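Local coordinates for NAD-dependent dehydrogenase (Rhizobium meliloti, PDB 4Z0P), which reduces glyoxylate and hydroxypyruvate with NADPH as the electron donor, and is caught here with NADPH and oxalate bound, at residues A[165-170]-A[180-185]; A[144-149]-A[185-190]; A[6-11]-A[50-55]. All coordinates share one frame; numbering follows the deposited sequence.

Interaction 1 (A[165-170]-A[180-185]); sequences KVIGWS and ETYDAA. With NDP (NADPH dihydro-nicotinamide-adenine-dinucleotide phosphate), chain H.
The indole of Trp169 carries the carbonyl oxygen of Ala184 at its edge, in the ring plane, and the Tyr182 ring likewise has Gly168 O at its edge; Ile167 CD1 comes obliquely to the tyrosine at CE1. Both rings extend from the same face of a parallel pair, strands 165-169 and 180-182, the latter an outermost strand of the seven-stranded Rossmann-type sheet. The segment axes run 24° apart. Gly168 stitches the pair in both directions: its N donates to Glu180 O at 3.0 Å, and its O accepts from Tyr182 N at 2.8 Å. Ser170 N adds a longer bond to Tyr182 O. With CG of Trp169 anti to the backbone N (chi1 177°), the indole reaches past the strand end, and Trp169 NE1 donates to Ala184 O at 3.2 Å although the donor stands above that carbonyl's plane, 38° out of it. At the far end of the ring, Trp169 CH2 lies 3.4 Å from NDP C2A, in the NADPH adenine. Leucine in place of Trp169 would probably deprive Ala184 O of its indole donor and open a gap beside the adenine. At the other end, water 1 joins Lys165 NZ, Val166 O and Glu180 N. The tyrosine hydroxyl and Glu180 OE1 both turn to Arg193, while Glu180 OE2 meets Lys165 NZ in a 2.6 Å salt bridge, on the anti side, somewhat out of the carboxylate plane.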
loop_
_atom_site.group_PDB
_atom_site.type_symbol
_atom_site.label_atom_id
_atom_site.label_comp_id
_atom_site.label_asym_id
_atom_site.label_seq_id
_atom_site.Cartn_x
_atom_site.Cartn_y
_atom_site.Cartn_z
ATOM N N LYS A 165 -3.500 -9.943 -9.426
ATOM C CA LYS A 165 -4.535 -10.887 -9.834
ATOM C C LYS A 165 -5.351 -11.162 -8.599
ATOM O O LYS A 165 -4.784 -11.459 -7.546
ATOM C CB LYS A 165 -3.897 -12.167 -10.390
ATOM C CG LYS A 165 -4.900 -13.232 -10.798
ATOM C CD LYS A 165 -5.408 -13.031 -12.219
ATOM C CE LYS A 165 -6.409 -14.110 -12.596
ATOM N NZ LYS A 165 -7.662 -14.002 -11.805
ATOM N N VAL A 166 -6.669 -11.115 -8.709
ATOM C CA VAL A 166 -7.519 -11.268 -7.530
ATOM C C VAL A 166 -8.606 -12.266 -7.803
ATOM O O VAL A 166 -9.261 -12.208 -8.842
ATOM C CB VAL A 166 -8.151 -9.917 -7.105
ATOM C CG1 VAL A 166 -8.946 -10.108 -5.828
ATOM C CG2 VAL A 166 -7.093 -8.848 -6.896
ATOM N N ILE A 167 -8.804 -13.164 -6.853
ATOM C CA ILE A 167 -9.943 -14.067 -6.869
ATOM C C ILE A 167 -10.613 -14.036 -5.496
ATOM O O ILE A 167 -9.984 -13.702 -4.504
ATOM C CB ILE A 167 -9.537 -15.513 -7.257
ATOM C CG1 ILE A 167 -8.493 -16.101 -6.281
ATOM C CG2 ILE A 167 -9.007 -15.531 -8.676
ATOM C CD1 ILE A 167 -8.043 -17.513 -6.594
ATOM N N GLY A 168 -11.872 -14.463 -5.459
ATOM C CA GLY A 168 -12.669 -14.408 -4.230
ATOM C C GLY A 168 -13.408 -15.698 -3.939
ATOM O O GLY A 168 -13.726 -16.458 -4.851
ATOM N N TRP A 169 -13.699 -15.904 -2.653
ATOM C CA TRP A 169 -14.460 -17.065 -2.202
ATOM C C TRP A 169 -15.460 -16.648 -1.146
ATOM O O TRP A 169 -15.163 -15.832 -0.273
ATOM C CB TRP A 169 -13.511 -18.128 -1.652
ATOM C CG TRP A 169 -14.179 -19.342 -1.100
ATOM C CD1 TRP A 169 -14.540 -20.467 -1.790
ATOM C CD2 TRP A 169 -14.565 -19.575 0.266
ATOM N NE1 TRP A 169 -15.114 -21.388 -0.939
ATOM C CE2 TRP A 169 -15.157 -20.853 0.322
ATOM C CE3 TRP A 169 -14.473 -18.825 1.443
ATOM C CZ2 TRP A 169 -15.621 -21.420 1.531
ATOM C CZ3 TRP A 169 -14.952 -19.375 2.634
ATOM C CH2 TRP A 169 -15.525 -20.655 2.668
ATOM N N SER A 170 -16.660 -17.225 -1.231
ATOM C CA SER A 170 -17.665 -17.059 -0.171
ATOM C C SER A 170 -18.651 -18.191 -0.312
ATOM O O SER A 170 -18.491 -19.050 -1.186
ATOM C CB SER A 170 -18.333 -15.680 -0.253
ATOM O OG SER A 170 -18.930 -15.480 -1.525
ATOM N N GLU A 180 -12.615 -13.143 -10.543
ATOM C CA GLU A 180 -13.236 -14.453 -10.602
ATOM C C GLU A 180 -13.594 -14.846 -9.178
ATOM O O GLU A 180 -12.783 -14.650 -8.266
ATOM C CB GLU A 180 -12.285 -15.512 -11.134
ATOM C CG GLU A 180 -11.752 -15.274 -12.531
ATOM C CD GLU A 180 -10.566 -16.161 -12.791
ATOM O OE1 GLU A 180 -10.795 -17.390 -12.833
ATOM O OE2 GLU A 180 -9.420 -15.643 -12.880
ATOM N N THR A 181 -14.792 -15.372 -8.990
ATOM C CA THR A 181 -15.226 -15.816 -7.677
ATOM C C THR A 181 -15.631 -17.278 -7.663
ATOM O O THR A 181 -15.994 -17.861 -8.705
ATOM C CB THR A 181 -16.401 -14.976 -7.161
ATOM O OG1 THR A 181 -17.499 -15.111 -8.059
ATOM C CG2 THR A 181 -16.015 -13.531 -7.061
ATOM N N TYR A 182 -15.568 -17.855 -6.468
ATOM C CA TYR A 182 -15.837 -19.246 -6.202
ATOM C C TYR A 182 -16.876 -19.337 -5.106
ATOM O O TYR A 182 -16.893 -18.507 -4.211
ATOM C CB TYR A 182 -14.568 -19.949 -5.707
ATOM C CG TYR A 182 -13.478 -20.103 -6.759
ATOM C CD1 TYR A 182 -12.639 -19.038 -7.090
ATOM C CD2 TYR A 182 -13.281 -21.326 -7.411
ATOM C CE1 TYR A 182 -11.653 -19.179 -8.063
ATOM C CE2 TYR A 182 -12.296 -21.479 -8.373
ATOM C CZ TYR A 182 -11.473 -20.418 -8.686
ATOM O OH TYR A 182 -10.504 -20.577 -9.645
ATOM N N ASP A 183 -17.743 -20.353 -5.176
ATOM C CA ASP A 183 -18.682 -20.647 -4.086
ATOM C C ASP A 183 -18.076 -21.641 -3.093
ATOM O O ASP A 183 -16.938 -22.031 -3.256
ATOM C CB ASP A 183 -20.026 -21.134 -4.623
ATOM C CG ASP A 183 -19.925 -22.412 -5.421
ATOM O OD1 ASP A 183 -18.897 -23.116 -5.371
ATOM O OD2 ASP A 183 -20.908 -22.720 -6.106
ATOM N N ALA A 184 -18.849 -22.065 -2.087
ATOM C CA ALA A 184 -18.327 -22.874 -0.991
ATOM C C ALA A 184 -17.559 -24.091 -1.494
ATOM O O ALA A 184 -16.419 -24.310 -1.090
ATOM C CB ALA A 184 -19.454 -23.302 -0.042
ATOM N N ALA A 185 -18.166 -24.844 -2.416
ATOM C CA ALA A 185 -17.553 -26.088 -2.932
ATOM C C ALA A 185 -16.258 -25.866 -3.733
ATOM O O ALA A 185 -15.466 -26.796 -3.906
ATOM C CB ALA A 185 -18.555 -26.875 -3.774
HETATM P PA NDP H . -20.409 -9.009 5.106
HETATM O O1A NDP H . -21.567 -9.637 5.866
HETATM O O2A NDP H . -20.734 -7.937 4.120
HETATM O O5B NDP H . -19.680 -10.195 4.351
HETATM C C5B NDP H . -19.413 -11.455 4.928
HETATM C C4B NDP H . -18.946 -12.379 3.837
HETATM O O4B NDP H . -18.523 -13.587 4.464
HETATM C C3B NDP H . -20.032 -12.765 2.835
HETATM O O3B NDP H . -19.421 -12.865 1.553
HETATM C C2B NDP H . -20.479 -14.126 3.323
HETATM O O2B NDP H . -20.999 -14.980 2.322
HETATM C C1B NDP H . -19.162 -14.670 3.811
HETATM N N9A NDP H . -19.390 -15.801 4.725
HETATM C C8A NDP H . -19.941 -15.824 5.955
HETATM N N7A NDP H . -19.989 -17.022 6.492
HETATM C C5A NDP H . -19.429 -17.829 5.541
HETATM C C6A NDP H . -19.199 -19.217 5.475
HETATM N N6A NDP H . -19.515 -20.059 6.487
HETATM N N1A NDP H . -18.611 -19.723 4.355
HETATM C C2A NDP H . -18.296 -18.886 3.356
HETATM N N3A NDP H . -18.477 -17.563 3.303
HETATM C C4A NDP H . -19.043 -17.090 4.444
HETATM O O3 NDP H . -19.387 -8.533 6.263
HETATM P PN NDP H . -18.314 -7.336 6.038
HETATM O O1N NDP H . -17.580 -7.535 4.755
HETATM O O2N NDP H . -18.946 -6.019 6.313
HETATM O O5D NDP H . -17.398 -7.628 7.307
HETATM C C5D NDP H . -16.690 -8.850 7.382
HETATM C C4D NDP H . -16.068 -9.026 8.759
HETATM O O4D NDP H . -14.908 -8.201 8.893
HETATM C C3D NDP H . -16.916 -8.609 9.953
HETATM O O3D NDP H . -17.879 -9.632 10.278
HETATM C C2D NDP H . -15.926 -8.380 11.077
HETATM O O2D NDP H . -15.729 -9.590 11.831
HETATM C C1D NDP H . -14.635 -8.064 10.278
HETATM N N1N NDP H . -14.127 -6.714 10.533
HETATM C C2N NDP H . -12.884 -6.519 11.124
HETATM C C3N NDP H . -12.385 -5.272 11.351
HETATM C C7N NDP H . -10.989 -5.026 11.843
HETATM O O7N NDP H . -10.719 -3.889 12.280
HETATM N N7N NDP H . -10.102 -5.996 11.826
HETATM C C4N NDP H . -13.213 -4.087 11.017
HETATM C C5N NDP H . -14.533 -4.389 10.409
HETATM C C6N NDP H . -14.931 -5.624 10.169
HETATM P P2B NDP H . -22.465 -14.738 1.700
HETATM O O1X NDP H . -22.293 -13.516 0.835
HETATM O O2X NDP H . -22.675 -16.012 0.903
HETATM O O3X NDP H . -23.397 -14.556 2.840
HETATM O O HOH W 1 -9.819 -12.723 -11.394
HETATM O O HOH W 2 -17.933 -15.712 -4.074
#

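Interaction 2 (A[144-149]-A[185-190]); sequences GIMGMG and AGLDAF. With NDP (NADPH dihydro-nicotinamide-adenine-dinucleotide phosphate), chain H.
Met146 and Phe190 meet obliquely: Met146 CG and Gly144 C both approach the ring at a slant, while Ile145 N sits at its edge, in plane. The nearest approach of the two side chains is from Met146 CG to Phe190 CE1, 3.5 Å. Further out along the same side chain, Met146 SD lies 5.3 Å from the centroid of the Phe190 ring and 70° off its normal, a Met-aromatic contact of oblique geometry. The methionine then bends at its last torsion (chi3 66°), which brings Met146 CE to 3.9 Å from Leu187 CD1; these two side chains cross at about a right angle. Leu187 and Phe190 are three residues apart on helix 187-193, so one turn of that helix supplies both partners.

The benzyl group points toward the strand, with CG roughly anti to the backbone N of Phe190 (chi1 159°), and its far end abuts main chain. Phe190 CZ comes within 3.5 Å of Gly144 C. A beta carbon built on Gly144 would fall 3.0 Å from Phe190 CZ, too close, which is consistent with glycine. Trp169 and Leu197, on the strands flanking 142-146, also touch the Phe190 ring and Met146.

Past the strand, the chain turns under the cofactor. Met148 N makes a weak hydrogen bond to NDP O3B of NADPH at 3.0 Å, and Gly149, directly before helix 150-161, brings Gly149 CA to 3.3 Å from NDP O5B. Gly147, Gly149 and Gly152 fit the GxGxxG pattern, and this strand-turn-helix against the dinucleotide is the signature of a Rossmann fold.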
loop_
_atom_site.group_PDB
_atom_site.type_symbol
_atom_site.label_atom_id
_atom_site.label_comp_id
_atom_site.label_asym_id
_atom_site.label_seq_id
_atom_site.Cartn_x
_atom_site.Cartn_y
_atom_site.Cartn_z
ATOM N N GLY A 144 -6.099 -14.056 -2.960
ATOM C CA GLY A 144 -7.367 -14.756 -2.830
ATOM C C GLY A 144 -8.041 -14.277 -1.564
ATOM O O GLY A 144 -7.460 -14.399 -0.495
ATOM N N ILE A 145 -9.258 -13.748 -1.681
ATOM C CA ILE A 145 -9.969 -13.195 -0.536
ATOM C C ILE A 145 -11.104 -14.112 -0.140
ATOM O O ILE A 145 -11.966 -14.422 -0.971
ATOM C CB ILE A 145 -10.525 -11.792 -0.843
ATOM C CG1 ILE A 145 -9.370 -10.839 -1.193
ATOM C CG2 ILE A 145 -11.299 -11.265 0.364
ATOM C CD1 ILE A 145 -9.826 -9.571 -1.858
ATOM N N MET A 146 -11.067 -14.587 1.115
ATOM C CA MET A 146 -12.168 -15.348 1.704
ATOM C C MET A 146 -13.089 -14.368 2.439
ATOM O O MET A 146 -12.690 -13.746 3.429
ATOM C CB MET A 146 -11.661 -16.447 2.617
ATOM C CG MET A 146 -11.023 -17.589 1.846
ATOM S SD MET A 146 -10.193 -18.857 2.799
ATOM C CE MET A 146 -11.546 -19.591 3.664
ATOM N N GLY A 147 -14.329 -14.271 1.940
ATOM C CA GLY A 147 -15.322 -13.286 2.381
ATOM C C GLY A 147 -15.495 -12.225 1.323
ATOM O O GLY A 147 -14.616 -11.387 1.148
ATOM N N MET A 148 -16.600 -12.280 0.593
ATOM C CA MET A 148 -16.889 -11.405 -0.552
ATOM C C MET A 148 -18.070 -10.499 -0.235
ATOM O O MET A 148 -18.998 -10.364 -1.040
ATOM C CB MET A 148 -17.229 -12.257 -1.784
ATOM C CG MET A 148 -16.029 -12.850 -2.484
ATOM S SD MET A 148 -15.187 -11.581 -3.442
ATOM C CE MET A 148 -13.858 -11.122 -2.338
ATOM N N GLY A 149 -18.047 -9.902 0.944
ATOM C CA GLY A 149 -19.092 -9.011 1.371
ATOM C C GLY A 149 -18.703 -7.570 1.130
ATOM O O GLY A 149 -17.952 -7.255 0.194
ATOM N N ALA A 185 -18.166 -24.844 -2.416
ATOM C CA ALA A 185 -17.553 -26.088 -2.932
ATOM C C ALA A 185 -16.258 -25.866 -3.733
ATOM O O ALA A 185 -15.466 -26.796 -3.906
ATOM C CB ALA A 185 -18.555 -26.875 -3.774
ATOM N N GLY A 186 -16.061 -24.645 -4.227
ATOM C CA GLY A 186 -14.829 -24.276 -4.934
ATOM C C GLY A 186 -13.652 -23.929 -4.056
ATOM O O GLY A 186 -12.628 -23.480 -4.574
ATOM N N LEU A 187 -13.760 -24.117 -2.744
ATOM C CA LEU A 187 -12.680 -23.691 -1.826
ATOM C C LEU A 187 -11.307 -24.231 -2.219
ATOM O O LEU A 187 -10.328 -23.463 -2.317
ATOM C CB LEU A 187 -13.006 -24.122 -0.389
ATOM C CG LEU A 187 -11.957 -23.719 0.671
ATOM C CD1 LEU A 187 -11.703 -22.222 0.776
ATOM C CD2 LEU A 187 -12.402 -24.250 2.015
ATOM N N ASP A 188 -11.222 -25.547 -2.442
ATOM C CA ASP A 188 -9.917 -26.146 -2.749
ATOM C C ASP A 188 -9.283 -25.628 -4.039
ATOM O O ASP A 188 -8.057 -25.389 -4.088
ATOM C CB ASP A 188 -9.994 -27.677 -2.691
ATOM C CG ASP A 188 -10.027 -28.207 -1.244
ATOM O OD1 ASP A 188 -10.071 -27.416 -0.265
ATOM O OD2 ASP A 188 -10.003 -29.432 -1.083
ATOM N N ALA A 189 -10.094 -25.424 -5.075
ATOM C CA ALA A 189 -9.589 -24.875 -6.336
ATOM C C ALA A 189 -9.091 -23.441 -6.124
ATOM O O ALA A 189 -8.029 -23.047 -6.626
ATOM C CB ALA A 189 -10.675 -24.922 -7.395
ATOM N N PHE A 190 -9.875 -22.669 -5.374
ATOM C CA PHE A 190 -9.512 -21.310 -4.981
ATOM C C PHE A 190 -8.194 -21.263 -4.200
ATOM O O PHE A 190 -7.308 -20.489 -4.546
ATOM C CB PHE A 190 -10.689 -20.661 -4.222
ATOM C CG PHE A 190 -10.314 -19.497 -3.344
ATOM C CD1 PHE A 190 -9.927 -19.709 -2.036
ATOM C CD2 PHE A 190 -10.426 -18.186 -3.795
ATOM C CE1 PHE A 190 -9.585 -18.635 -1.218
ATOM C CE2 PHE A 190 -10.112 -17.114 -2.963
ATOM C CZ PHE A 190 -9.684 -17.342 -1.677
HETATM P PA NDP H . -20.409 -9.009 5.106
HETATM O O1A NDP H . -21.567 -9.637 5.866
HETATM O O2A NDP H . -20.734 -7.937 4.120
HETATM O O5B NDP H . -19.680 -10.195 4.351
HETATM C C5B NDP H . -19.413 -11.455 4.928
HETATM C C4B NDP H . -18.946 -12.379 3.837
HETATM O O4B NDP H . -18.523 -13.587 4.464
HETATM C C3B NDP H . -20.032 -12.765 2.835
HETATM O O3B NDP H . -19.421 -12.865 1.553
HETATM C C2B NDP H . -20.479 -14.126 3.323
HETATM O O2B NDP H . -20.999 -14.980 2.322
HETATM C C1B NDP H . -19.162 -14.670 3.811
HETATM N N9A NDP H . -19.390 -15.801 4.725
HETATM C C8A NDP H . -19.941 -15.824 5.955
HETATM N N7A NDP H . -19.989 -17.022 6.492
HETATM C C5A NDP H . -19.429 -17.829 5.541
HETATM C C6A NDP H . -19.199 -19.217 5.475
HETATM N N6A NDP H . -19.515 -20.059 6.487
HETATM N N1A NDP H . -18.611 -19.723 4.355
HETATM C C2A NDP H . -18.296 -18.886 3.356
HETATM N N3A NDP H . -18.477 -17.563 3.303
HETATM C C4A NDP H . -19.043 -17.090 4.444
HETATM O O3 NDP H . -19.387 -8.533 6.263
HETATM P PN NDP H . -18.314 -7.336 6.038
HETATM O O1N NDP H . -17.580 -7.535 4.755
HETATM O O2N NDP H . -18.946 -6.019 6.313
HETATM O O5D NDP H . -17.398 -7.628 7.307
HETATM C C5D NDP H . -16.690 -8.850 7.382
HETATM C C4D NDP H . -16.068 -9.026 8.759
HETATM O O4D NDP H . -14.908 -8.201 8.893
HETATM C C3D NDP H . -16.916 -8.609 9.953
HETATM O O3D NDP H . -17.879 -9.632 10.278
HETATM C C2D NDP H . -15.926 -8.380 11.077
HETATM O O2D NDP H . -15.729 -9.590 11.831
HETATM C C1D NDP H . -14.635 -8.064 10.278
HETATM N N1N NDP H . -14.127 -6.714 10.533
HETATM C C2N NDP H . -12.884 -6.519 11.124
HETATM C C3N NDP H . -12.385 -5.272 11.351
HETATM C C7N NDP H . -10.989 -5.026 11.843
HETATM O O7N NDP H . -10.719 -3.889 12.280
HETATM N N7N NDP H . -10.102 -5.996 11.826
HETATM C C4N NDP H . -13.213 -4.087 11.017
HETATM C C5N NDP H . -14.533 -4.389 10.409
HETATM C C6N NDP H . -14.931 -5.624 10.169
HETATM P P2B NDP H . -22.465 -14.738 1.700
HETATM O O1X NDP H . -22.293 -13.516 0.835
HETATM O O2X NDP H . -22.675 -16.012 0.903
HETATM O O3X NDP H . -23.397 -14.556 2.840
#

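Interaction 3 (A[6-11]-A[50-55]); sequences SPVIVD and YAVVWK. With OXD (oxalic acid), chain C.
Strands 8-12 and 50-54 are neighbours in a five-stranded parallel sheet, separate from the seven-stranded sheet of the nucleotide-binding domain, and Trp54 at the end of the second carries the contact to the oxalate pocket. Their segment axes run 11° apart, and four hydrogen bonds alternate across them. Ile9 N donates to Tyr50 O, and Ile9 O accepts from Val52 N at 2.8 Å. Next, Asp11 N points to Val52 O at 2.9 Å with an almost straight N-H...O angle of 178°, and Trp54 N closes the series on Asp11 O.

Side chains pair on both faces. On one, Val8 CG1 touches Val52 CG2 at 4.0 Å, and the face continues onto helix 290-305, where Phe294 and Val297 pack. On the other, Ile9 CB lies 3.9 Å from Ala51 CB. The Tyr50 ring comes obliquely against Ser6 OG, 4.1 Å from Tyr50 CD2, while its hydroxyl is hydrogen-bonded to Glu305. A chi1 of -168° swings the Trp54 indole off strand 8-12, placing Trp54 CH2 3.5 Å from OXD O5 of oxalate, oblique to the ring. Polar ties to this ligand come from Ala75, Gly76, Arg235 and His283. Main-chain bonds thus run between mostly apolar faces, with Asp11 OD1 and Trp54 O sharing water 3 at one end; the bond from Trp54 N to Asp11 O probably helps to hold the Trp54 backbone, whereas the indole offers the oxalate carbon surface.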
loop_
_atom_site.group_PDB
_atom_site.type_symbol
_atom_site.label_atom_id
_atom_site.label_comp_id
_atom_site.label_asym_id
_atom_site.label_seq_id
_atom_site.Cartn_x
_atom_site.Cartn_y
_atom_site.Cartn_z
ATOM N N SER A 6 -37.032 9.498 22.567
ATOM C CA SER A 6 -36.185 8.558 23.263
ATOM C C SER A 6 -34.751 9.056 23.314
ATOM O O SER A 6 -34.220 9.535 22.292
ATOM C CB SER A 6 -36.181 7.192 22.579
ATOM O OG SER A 6 -35.262 6.349 23.251
ATOM N N PRO A 7 -34.115 8.931 24.490
ATOM C CA PRO A 7 -32.651 9.043 24.504
ATOM C C PRO A 7 -31.951 7.974 23.674
ATOM O O PRO A 7 -32.577 6.994 23.220
ATOM C CB PRO A 7 -32.285 8.859 25.990
ATOM C CG PRO A 7 -33.537 9.174 26.747
ATOM C CD PRO A 7 -34.665 8.739 25.848
ATOM N N VAL A 8 -30.648 8.164 23.489
ATOM C CA VAL A 8 -29.807 7.178 22.829
ATOM C C VAL A 8 -28.710 6.855 23.811
ATOM O O VAL A 8 -28.026 7.759 24.295
ATOM C CB VAL A 8 -29.162 7.692 21.518
ATOM C CG1 VAL A 8 -28.296 6.613 20.876
ATOM C CG2 VAL A 8 -30.224 8.130 20.530
ATOM N N ILE A 9 -28.582 5.574 24.126
ATOM C CA ILE A 9 -27.489 5.080 24.965
ATOM C C ILE A 9 -26.269 4.836 24.069
ATOM O O ILE A 9 -26.385 4.205 23.024
ATOM C CB ILE A 9 -27.877 3.745 25.613
ATOM C CG1 ILE A 9 -29.006 3.968 26.627
ATOM C CG2 ILE A 9 -26.677 3.078 26.269
ATOM C CD1 ILE A 9 -29.807 2.715 26.936
ATOM N N VAL A 10 -25.119 5.321 24.535
ATOM C CA VAL A 10 -23.829 5.127 23.856
ATOM C C VAL A 10 -22.924 4.367 24.847
ATOM O O VAL A 10 -22.592 4.869 25.925
ATOM C CB VAL A 10 -23.205 6.470 23.435
ATOM C CG1 VAL A 10 -21.816 6.257 22.836
ATOM C CG2 VAL A 10 -24.105 7.182 22.425
ATOM N N ASP A 11 -22.560 3.133 24.478
ATOM C CA ASP A 11 -21.675 2.291 25.298
ATOM C C ASP A 11 -20.626 1.669 24.391
ATOM O O ASP A 11 -20.720 0.493 24.020
ATOM C CB ASP A 11 -22.463 1.216 26.042
ATOM C CG ASP A 11 -21.636 0.461 27.029
ATOM O OD1 ASP A 11 -20.516 0.858 27.359
ATOM O OD2 ASP A 11 -22.117 -0.569 27.508
ATOM N N TYR A 50 -33.072 3.048 22.028
ATOM C CA TYR A 50 -31.918 2.855 21.150
ATOM C C TYR A 50 -30.618 2.826 21.946
ATOM O O TYR A 50 -30.448 3.597 22.896
ATOM C CB TYR A 50 -31.820 4.011 20.147
ATOM C CG TYR A 50 -33.101 4.299 19.424
ATOM C CD1 TYR A 50 -33.706 3.325 18.647
ATOM C CD2 TYR A 50 -33.724 5.557 19.505
ATOM C CE1 TYR A 50 -34.895 3.576 17.982
ATOM C CE2 TYR A 50 -34.916 5.811 18.835
ATOM C CZ TYR A 50 -35.501 4.808 18.078
ATOM O OH TYR A 50 -36.697 5.025 17.403
ATOM N N ALA A 51 -29.722 1.916 21.557
ATOM C CA ALA A 51 -28.367 1.826 22.127
ATOM C C ALA A 51 -27.384 1.540 21.016
ATOM O O ALA A 51 -27.719 0.807 20.071
ATOM C CB ALA A 51 -28.307 0.737 23.156
ATOM N N VAL A 52 -26.211 2.170 21.102
ATOM C CA VAL A 52 -25.090 1.962 20.188
ATOM C C VAL A 52 -23.957 1.392 21.013
ATOM O O VAL A 52 -23.530 2.024 21.988
ATOM C CB VAL A 52 -24.613 3.278 19.513
ATOM C CG1 VAL A 52 -23.703 2.929 18.325
ATOM C CG2 VAL A 52 -25.780 4.128 19.081
ATOM N N VAL A 53 -23.540 0.159 20.700
ATOM C CA VAL A 53 -22.760 -0.641 21.661
ATOM C C VAL A 53 -21.532 -1.273 21.009
ATOM O O VAL A 53 -21.572 -1.701 19.851
ATOM C CB VAL A 53 -23.623 -1.708 22.354
ATOM C CG1 VAL A 53 -24.803 -1.043 23.077
ATOM C CG2 VAL A 53 -24.089 -2.810 21.394
ATOM N N TRP A 54 -20.452 -1.350 21.784
ATOM C CA TRP A 54 -19.242 -2.066 21.400
ATOM C C TRP A 54 -18.519 -2.514 22.655
ATOM O O TRP A 54 -18.151 -1.678 23.464
ATOM C CB TRP A 54 -18.314 -1.182 20.578
ATOM C CG TRP A 54 -17.211 -1.964 19.936
ATOM C CD1 TRP A 54 -15.873 -1.938 20.228
ATOM C CD2 TRP A 54 -17.368 -2.916 18.867
ATOM N NE1 TRP A 54 -15.184 -2.811 19.382
ATOM C CE2 TRP A 54 -16.083 -3.418 18.547
ATOM C CE3 TRP A 54 -18.475 -3.381 18.150
ATOM C CZ2 TRP A 54 -15.887 -4.382 17.543
ATOM C CZ3 TRP A 54 -18.269 -4.339 17.154
ATOM C CH2 TRP A 54 -16.995 -4.815 16.871
ATOM N N LYS A 55 -18.356 -3.829 22.822
ATOM C CA LYS A 55 -17.702 -4.415 23.996
ATOM C C LYS A 55 -18.367 -3.970 25.293
ATOM O O LYS A 55 -17.694 -3.643 26.282
ATOM C CB LYS A 55 -16.186 -4.125 23.978
ATOM C CG LYS A 55 -15.475 -4.840 22.869
ATOM C CD LYS A 55 -14.004 -4.428 22.836
ATOM C CE LYS A 55 -13.159 -5.466 22.149
ATOM N NZ LYS A 55 -11.765 -4.963 22.041
HETATM C C1 OXD C . -15.619 -4.256 13.498
HETATM C C2 OXD C . -14.340 -4.351 14.194
HETATM O O3 OXD C . -15.979 -3.168 12.981
HETATM O O4 OXD C . -13.874 -3.351 14.761
HETATM O O5 OXD C . -16.332 -5.280 13.452
HETATM O O6 OXD C . -13.737 -5.433 14.219
HETATM O O HOH W 3 -18.532 -0.675 26.167
#

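In the fold
Interactions 1 and 2 belong to one Rossmann-type domain, their centres 4 Å apart; interaction 3 lies in the other sheet, on the far side of the chain's centre and about 36 to 37 Å away between centres. The first two join directly: strands 165-169 and 142-146 are neighbours, Trp169 O probably accepts from Gly147 N, and both contacts reach NADPH. Interaction 1 is the sheet margin, partly buried, with a salt bridge and waters beside its strand bonds. Interaction 2 is buried and holds helix against strand by van der Waals packing of side chains on side chains and on the strand's main chain. Interaction 3, also buried, repeats interaction 1's parallel-strand bonding between mostly apolar faces, and touches oxalate, through Trp54 at its end, not the cofactor.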